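PDB 5OIU: type IV pilus assembly protein PilF from Thermus thermophilus HB8, which binds and probably hydrolyses ATP as a hexameric AAA+ motor, powering the assembly of type IV pili. Local coordinates for residues Ser156-Ala167 with Glu181-Gln189. Numbering follows the deposited sequence.
Sequences SFTTFSILKRIA and EYEIPGINQ. With MG (magnesium ion), chain R; ATP (adenosine-5'-triphosphate), chain Q.
The helix that follows the P-loop (Walker A) meets the segment E181-Q189 at the ATP-magnesium site of this ATPase. S156 OG binds the magnesium ion at 2.2 Å, and S156 N donates to ATP O2B. Two phosphate oxygens, O2G and O2B, and three waters complete the six ligands. In the second shell, E181 OE2 lies 3.6 Å from S156 OG and accepts a hydrogen bond from metal water 2. Water 1 also reaches it, but has more acceptors nearby than protons.

F157 N donates to ATP O1A. The F157 side chain has CG anti to the backbone N (chi1 -167°), which brings CD2 to 3.4 Å from adenine N7. Y182 OH meets the edge of the ring at F157 CD1, in plane, 3.7 Å away. With an alanine here the ring is gone, and the adenine and the Y182 hydroxyl would probably each lose a packing partner.

F160 is the central apolar residue. Its ring and that of Y182 lie obliquely, with planes at 48°. I184 CD1 comes to the ring edge at F160 CD1, 3.7 Å away, and also packs on F160 O. I187 CD1 reaches F160 CE1 from near the ring plane. Q189 NE2 approaches the same ring obliquely, donates to Y182 O at 3.0 Å and also hydrogen-bonds E177 OE2. Between Y182 and Q189, I184-I187 forms a type II beta turn, with G186 at positive phi. Past the helix end, A167 CB packs on I187 CG2 at 3.8 Å.

The helix lies on the central mixed sheet. T159 and I162 touch strand 238-243, and L163 touches strand 214-217. Segment 181-189 leads into strand 188-191, outermost in this chain's sheet and paired with strand 173-177. Backbone hydrogen bonds from Q189 reach the second subunit.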
ATOM      1  N   SER C 156       3.441  20.993  25.500  1.00 39.17           N
ATOM      2  CA  SER C 156       4.657  21.540  26.082  1.00 37.31           C
ATOM      3  C   SER C 156       4.572  21.602  27.606  1.00 38.46           C
ATOM      4  O   SER C 156       5.563  21.361  28.304  1.00 38.31           O
ATOM      5  CB  SER C 156       4.938  22.908  25.486  1.00 34.11           C
ATOM      6  OG  SER C 156       5.375  22.725  24.165  1.00 43.52           O
ATOM      7  N   PHE C 157       3.400  21.910  28.145  1.00 38.80           N
ATOM      8  CA  PHE C 157       3.253  21.974  29.591  1.00 39.54           C
ATOM      9  C   PHE C 157       3.495  20.610  30.218  1.00 36.43           C
ATOM     10  O   PHE C 157       4.198  20.495  31.226  1.00 38.29           O
ATOM     11  CB  PHE C 157       1.865  22.496  29.929  1.00 35.43           C
ATOM     12  CG  PHE C 157       1.683  22.905  31.352  1.00 38.44           C
ATOM     13  CD1 PHE C 157       2.060  24.178  31.777  1.00 44.95           C
ATOM     14  CD2 PHE C 157       1.060  22.046  32.258  1.00 37.98           C
ATOM     15  CE1 PHE C 157       1.847  24.589  33.098  1.00 45.85           C
ATOM     16  CE2 PHE C 157       0.838  22.446  33.573  1.00 43.18           C
ATOM     17  CZ  PHE C 157       1.235  23.720  33.998  1.00 41.52           C
ATOM     18  N   THR C 158       2.926  19.558  29.626  1.00 34.09           N
ATOM     19  CA  THR C 158       3.196  18.202  30.103  1.00 35.70           C
ATOM     20  C   THR C 158       4.675  17.849  29.958  1.00 37.57           C
ATOM     21  O   THR C 158       5.288  17.304  30.885  1.00 35.99           O
ATOM     22  CB  THR C 158       2.326  17.204  29.334  1.00 33.90           C
ATOM     23  OG1 THR C 158       0.982  17.320  29.796  1.00 34.77           O
ATOM     24  CG2 THR C 158       2.817  15.759  29.517  1.00 33.36           C
ATOM     25  N   THR C 159       5.262  18.187  28.808  1.00 34.32           N
ATOM     26  CA  THR C 159       6.653  17.845  28.519  1.00 39.09           C
ATOM     27  C   THR C 159       7.600  18.402  29.575  1.00 41.09           C
ATOM     28  O   THR C 159       8.470  17.686  30.089  1.00 33.80           O
ATOM     29  CB  THR C 159       7.021  18.371  27.135  1.00 37.82           C
ATOM     30  OG1 THR C 159       6.353  17.576  26.132  1.00 37.28           O
ATOM     31  CG2 THR C 159       8.517  18.345  26.942  1.00 28.83           C
ATOM     32  N   PHE C 160       7.426  19.680  29.934  1.00 41.99           N
ATOM     33  CA  PHE C 160       8.358  20.311  30.860  1.00 40.81           C
ATOM     34  C   PHE C 160       8.159  19.823  32.283  1.00 42.01           C
ATOM     35  O   PHE C 160       9.132  19.723  33.043  1.00 36.27           O
ATOM     36  CB  PHE C 160       8.230  21.815  30.762  1.00 38.04           C
ATOM     37  CG  PHE C 160       9.022  22.369  29.651  1.00 44.50           C
ATOM     38  CD1 PHE C 160      10.386  22.582  29.802  1.00 46.15           C
ATOM     39  CD2 PHE C 160       8.436  22.600  28.420  1.00 44.17           C
ATOM     40  CE1 PHE C 160      11.145  23.069  28.748  1.00 46.73           C
ATOM     41  CE2 PHE C 160       9.187  23.090  27.362  1.00 48.31           C
ATOM     42  CZ  PHE C 160      10.542  23.328  27.525  1.00 47.05           C
ATOM     43  N   SER C 161       6.920  19.493  32.648  1.00 40.37           N
ATOM     44  CA  SER C 161       6.682  18.777  33.893  1.00 36.43           C
ATOM     45  C   SER C 161       7.500  17.491  33.960  1.00 39.23           C
ATOM     46  O   SER C 161       8.111  17.188  34.989  1.00 37.85           O
ATOM     47  CB  SER C 161       5.198  18.472  34.022  1.00 36.27           C
ATOM     48  OG  SER C 161       4.916  17.970  35.303  1.00 41.08           O
ATOM     49  N   ILE C 162       7.517  16.719  32.866  1.00 38.35           N
ATOM     50  CA  ILE C 162       8.340  15.512  32.804  1.00 36.32           C
ATOM     51  C   ILE C 162       9.797  15.849  33.110  1.00 38.98           C
ATOM     52  O   ILE C 162      10.400  15.317  34.053  1.00 37.81           O
ATOM     53  CB  ILE C 162       8.208  14.845  31.423  1.00 37.57           C
ATOM     54  CG1 ILE C 162       6.783  14.339  31.192  1.00 31.98           C
ATOM     55  CG2 ILE C 162       9.262  13.741  31.257  1.00 35.06           C
ATOM     56  CD1 ILE C 162       6.637  13.535  29.923  1.00 30.04           C
ATOM     57  N   LEU C 163      10.374  16.753  32.304  1.00 37.07           N
ATOM     58  CA  LEU C 163      11.759  17.180  32.477  1.00 37.20           C
ATOM     59  C   LEU C 163      12.028  17.689  33.895  1.00 38.60           C
ATOM     60  O   LEU C 163      13.119  17.479  34.436  1.00 34.72           O
ATOM     61  CB  LEU C 163      12.098  18.258  31.442  1.00 36.59           C
ATOM     62  CG  LEU C 163      12.078  17.864  29.952  1.00 39.55           C
ATOM     63  CD1 LEU C 163      12.700  18.956  29.102  1.00 35.06           C
ATOM     64  CD2 LEU C 163      12.764  16.514  29.674  1.00 32.01           C
ATOM     65  N   LYS C 164      11.040  18.341  34.520  1.00 43.56           N
ATOM     66  CA  LYS C 164      11.193  18.746  35.915  1.00 40.15           C
ATOM     67  C   LYS C 164      11.518  17.552  36.804  1.00 43.14           C
ATOM     68  O   LYS C 164      12.354  17.650  37.708  1.00 47.36           O
ATOM     69  CB  LYS C 164       9.928  19.443  36.405  1.00 42.26           C
ATOM     70  CG  LYS C 164      10.184  20.539  37.415  1.00 50.02           C
ATOM     71  CD  LYS C 164       8.901  21.326  37.692  1.00 54.39           C
ATOM     72  CE  LYS C 164       9.092  22.372  38.791  1.00 57.84           C
ATOM     73  NZ  LYS C 164       8.563  23.703  38.352  1.00 61.53           N
ATOM     74  N   ARG C 165      10.893  16.403  36.547  1.00 41.02           N
ATOM     75  CA  ARG C 165      11.185  15.231  37.360  1.00 39.05           C
ATOM     76  C   ARG C 165      12.519  14.590  36.979  1.00 37.79           C
ATOM     77  O   ARG C 165      13.335  14.305  37.853  1.00 40.12           O
ATOM     78  CB  ARG C 165      10.060  14.205  37.244  1.00 37.10           C
ATOM     79  CG  ARG C 165      10.286  12.955  38.094  1.00 35.89           C
ATOM     80  CD  ARG C 165      10.466  13.265  39.594  1.00 34.47           C
ATOM     81  NE  ARG C 165       9.488  14.227  40.099  1.00 39.66           N
ATOM     82  CZ  ARG C 165       8.268  13.919  40.532  1.00 38.45           C
ATOM     83  NH1 ARG C 165       7.865  12.661  40.539  1.00 35.32           N
ATOM     84  NH2 ARG C 165       7.446  14.874  40.953  1.00 39.90           N
ATOM     85  N   ILE C 166      12.771  14.361  35.688  1.00 33.70           N
ATOM     86  CA  ILE C 166      13.835  13.437  35.306  1.00 36.34           C
ATOM     87  C   ILE C 166      15.167  14.097  34.956  1.00 31.00           C
ATOM     88  O   ILE C 166      16.159  13.373  34.798  1.00 36.38           O
ATOM     89  CB  ILE C 166      13.402  12.525  34.131  1.00 40.70           C
ATOM     90  CG1 ILE C 166      13.260  13.330  32.827  1.00 36.23           C
ATOM     91  CG2 ILE C 166      12.136  11.752  34.487  1.00 34.93           C
ATOM     92  CD1 ILE C 166      12.992  12.498  31.604  1.00 29.90           C
ATOM     93  N   ALA C 167      15.237  15.422  34.827  1.00 36.06           N
ATOM     94  CA  ALA C 167      16.503  16.084  34.458  1.00 37.94           C
ATOM     95  C   ALA C 167      17.331  16.400  35.715  1.00 38.22           C
ATOM     96  O   ALA C 167      17.543  17.544  36.119  1.00 38.46           O
ATOM     97  CB  ALA C 167      16.233  17.327  33.618  1.00 31.48           C
ATOM     98  N   GLU C 181      10.160  28.441  25.269  1.00 51.01           N
ATOM     99  CA  GLU C 181       9.102  29.110  26.057  1.00 48.71           C
ATOM    100  C   GLU C 181       9.537  29.242  27.514  1.00 53.70           C
ATOM    101  O   GLU C 181       9.949  30.299  27.923  1.00 60.54           O
ATOM    102  CB  GLU C 181       7.846  28.244  26.055  1.00 50.21           C
ATOM    103  CG  GLU C 181       7.069  28.248  24.763  1.00 53.19           C
ATOM    104  CD  GLU C 181       6.012  27.163  24.690  1.00 54.55           C
ATOM    105  OE1 GLU C 181       4.975  27.328  25.299  1.00 63.18           O
ATOM    106  OE2 GLU C 181       6.238  26.166  24.032  1.00 53.24           O
ATOM    107  N   TYR C 182       9.400  28.201  28.274  1.00 53.38           N
ATOM    108  CA  TYR C 182       9.778  28.235  29.668  1.00 53.68           C
ATOM    109  C   TYR C 182      11.291  28.110  29.818  1.00 56.70           C
ATOM    110  O   TYR C 182      11.995  27.626  28.927  1.00 52.07           O
ATOM    111  CB  TYR C 182       9.078  27.107  30.429  1.00 58.92           C
ATOM    112  CG  TYR C 182       7.581  27.009  30.169  1.00 59.06           C
ATOM    113  CD1 TYR C 182       7.086  26.363  29.036  1.00 62.61           C
ATOM    114  CD2 TYR C 182       6.661  27.545  31.073  1.00 69.93           C
ATOM    115  CE1 TYR C 182       5.709  26.270  28.799  1.00 68.14           C
ATOM    116  CE2 TYR C 182       5.278  27.456  30.849  1.00 66.28           C
ATOM    117  CZ  TYR C 182       4.808  26.822  29.714  1.00 75.72           C
ATOM    118  OH  TYR C 182       3.437  26.736  29.494  1.00 79.35           O
ATOM    119  N   GLU C 183      11.784  28.577  30.972  1.00 61.76           N
ATOM    120  CA  GLU C 183      13.162  28.389  31.428  1.00 53.70           C
ATOM    121  C   GLU C 183      13.130  27.479  32.649  1.00 57.40           C
ATOM    122  O   GLU C 183      12.574  27.851  33.687  1.00 62.79           O
ATOM    123  CB  GLU C 183      13.812  29.719  31.790  1.00 55.22           C
ATOM    124  CG  GLU C 183      13.605  30.806  30.771  1.00 66.70           C
ATOM    125  CD  GLU C 183      14.770  30.902  29.809  1.00 67.81           C
ATOM    126  OE1 GLU C 183      15.405  31.985  29.759  1.00 68.48           O
ATOM    127  OE2 GLU C 183      15.058  29.891  29.124  1.00 60.75           O
ATOM    128  N   ILE C 184      13.712  26.297  32.521  1.00 52.35           N
ATOM    129  CA  ILE C 184      13.917  25.384  33.645  1.00 57.69           C
ATOM    130  C   ILE C 184      15.372  25.501  34.090  1.00 62.26           C
ATOM    131  O   ILE C 184      16.275  25.437  33.237  1.00 52.98           O
ATOM    132  CB  ILE C 184      13.579  23.920  33.281  1.00 61.88           C
ATOM    133  CG1 ILE C 184      12.076  23.703  33.063  1.00 63.88           C
ATOM    134  CG2 ILE C 184      14.053  22.967  34.377  1.00 62.02           C
ATOM    135  CD1 ILE C 184      11.601  22.235  33.313  1.00 56.17           C
ATOM    136  N   PRO C 185      15.640  25.655  35.388  1.00 63.42           N
ATOM    137  CA  PRO C 185      17.022  25.610  35.871  1.00 54.30           C
ATOM    138  C   PRO C 185      17.700  24.307  35.487  1.00 54.94           C
ATOM    139  O   PRO C 185      17.108  23.228  35.575  1.00 55.02           O
ATOM    140  CB  PRO C 185      16.855  25.707  37.386  1.00 59.06           C
ATOM    141  CG  PRO C 185      15.513  25.068  37.635  1.00 59.13           C
ATOM    142  CD  PRO C 185      14.679  25.610  36.505  1.00 63.42           C
ATOM    143  N   GLY C 186      18.954  24.408  35.055  1.00 47.60           N
ATOM    144  CA  GLY C 186      19.748  23.209  34.876  1.00 48.34           C
ATOM    145  C   GLY C 186      19.349  22.283  33.745  1.00 50.38           C
ATOM    146  O   GLY C 186      19.661  21.092  33.804  1.00 54.57           O
ATOM    147  N   ILE C 187      18.650  22.770  32.731  1.00 42.71           N
ATOM    148  CA  ILE C 187      18.624  22.100  31.438  1.00 44.01           C
ATOM    149  C   ILE C 187      19.210  23.080  30.424  1.00 42.54           C
ATOM    150  O   ILE C 187      19.174  24.299  30.624  1.00 42.23           O
ATOM    151  CB  ILE C 187      17.213  21.629  31.001  1.00 42.96           C
ATOM    152  CG1 ILE C 187      16.318  22.828  30.701  1.00 48.79           C
ATOM    153  CG2 ILE C 187      16.575  20.736  32.040  1.00 42.06           C
ATOM    154  CD1 ILE C 187      14.989  22.443  30.122  1.00 50.89           C
ATOM    155  N   ASN C 188      19.775  22.544  29.347  1.00 35.76           N
ATOM    156  CA  ASN C 188      20.342  23.354  28.279  1.00 33.86           C
ATOM    157  C   ASN C 188      19.319  23.487  27.164  1.00 34.81           C
ATOM    158  O   ASN C 188      18.817  22.480  26.652  1.00 35.70           O
ATOM    159  CB  ASN C 188      21.631  22.734  27.733  1.00 33.58           C
ATOM    160  CG  ASN C 188      22.606  22.372  28.819  1.00 36.33           C
ATOM    161  OD1 ASN C 188      22.888  21.188  29.062  1.00 40.52           O
ATOM    162  ND2 ASN C 188      23.124  23.383  29.493  1.00 27.27           N
ATOM    163  N   GLN C 189      19.020  24.715  26.776  1.00 31.64           N
ATOM    164  CA  GLN C 189      17.985  24.932  25.783  1.00 32.81           C
ATOM    165  C   GLN C 189      18.537  25.680  24.581  1.00 34.32           C
ATOM    166  O   GLN C 189      19.352  26.603  24.718  1.00 35.86           O
ATOM    167  CB  GLN C 189      16.803  25.676  26.391  1.00 31.35           C
ATOM    168  CG  GLN C 189      16.169  24.932  27.547  1.00 35.13           C
ATOM    169  CD  GLN C 189      15.031  25.712  28.184  1.00 37.64           C
ATOM    170  OE1 GLN C 189      15.241  26.455  29.140  1.00 36.80           O
ATOM    171  NE2 GLN C 189      13.818  25.535  27.663  1.00 38.08           N
TER
HETATM  172 MG    MG R 502       3.843  23.360  22.684  1.00 47.16          MG
HETATM  173  PG  ATP Q 501       1.217  24.279  20.959  1.00 47.22           P
HETATM  174  O1G ATP Q 501       0.304  23.458  20.054  1.00 43.15           O
HETATM  175  O2G ATP Q 501       2.648  23.785  21.000  1.00 51.41           O
HETATM  176  O3G ATP Q 501       1.138  25.770  20.751  1.00 50.20           O
HETATM  177  PB  ATP Q 501       0.795  22.944  23.470  1.00 43.61           P
HETATM  178  O1B ATP Q 501       0.060  21.750  22.917  1.00 38.43           O
HETATM  179  O2B ATP Q 501       2.255  22.855  23.847  1.00 44.63           O
HETATM  180  O3B ATP Q 501       0.617  24.183  22.460  1.00 37.20           O
HETATM  181  PA  ATP Q 501       0.735  24.377  25.893  1.00 44.46           P
HETATM  182  O1A ATP Q 501       1.563  23.692  26.946  1.00 44.10           O
HETATM  183  O2A ATP Q 501       1.349  25.525  25.127  1.00 52.17           O
HETATM  184  O3A ATP Q 501       0.046  23.399  24.815  1.00 36.64           O
HETATM  185  O5' ATP Q 501      -0.540  24.900  26.713  1.00 51.67           O
HETATM  186  C5' ATP Q 501      -1.579  25.661  26.102  1.00 45.67           C
HETATM  187  C4' ATP Q 501      -2.321  26.368  27.229  1.00 47.91           C
HETATM  188  O4' ATP Q 501      -2.979  25.420  28.078  1.00 38.08           O
HETATM  189  C3' ATP Q 501      -1.338  27.140  28.086  1.00 48.62           C
HETATM  190  O3' ATP Q 501      -1.995  28.396  28.349  1.00 58.32           O
HETATM  191  C2' ATP Q 501      -1.156  26.247  29.310  1.00 45.41           C
HETATM  192  O2' ATP Q 501      -0.759  26.945  30.505  1.00 47.55           O
HETATM  193  C1' ATP Q 501      -2.506  25.532  29.417  1.00 40.76           C
HETATM  194  N9  ATP Q 501      -2.403  24.170  29.977  1.00 43.85           N
HETATM  195  C8  ATP Q 501      -1.553  23.217  29.534  1.00 41.81           C
HETATM  196  N7  ATP Q 501      -1.705  22.067  30.241  1.00 36.81           N
HETATM  197  C5  ATP Q 501      -2.659  22.272  31.163  1.00 35.97           C
HETATM  198  C6  ATP Q 501      -3.292  21.462  32.227  1.00 37.59           C
HETATM  199  N6  ATP Q 501      -2.917  20.178  32.456  1.00 35.66           N
HETATM  200  N1  ATP Q 501      -4.259  22.045  32.965  1.00 38.36           N
HETATM  201  C2  ATP Q 501      -4.636  23.321  32.738  1.00 43.36           C
HETATM  202  N3  ATP Q 501      -4.105  24.116  31.787  1.00 43.40           N
HETATM  203  C4  ATP Q 501      -3.125  23.659  30.978  1.00 39.20           C
HETATM  204  O   HOH W   1       3.423  25.148  23.481  1.00 44.55           O
HETATM  205  O   HOH W   2       5.602  24.126  21.757  1.00 34.65           O
HETATM  206  O   HOH W   3       4.242  21.844  21.559  1.00 45.06           O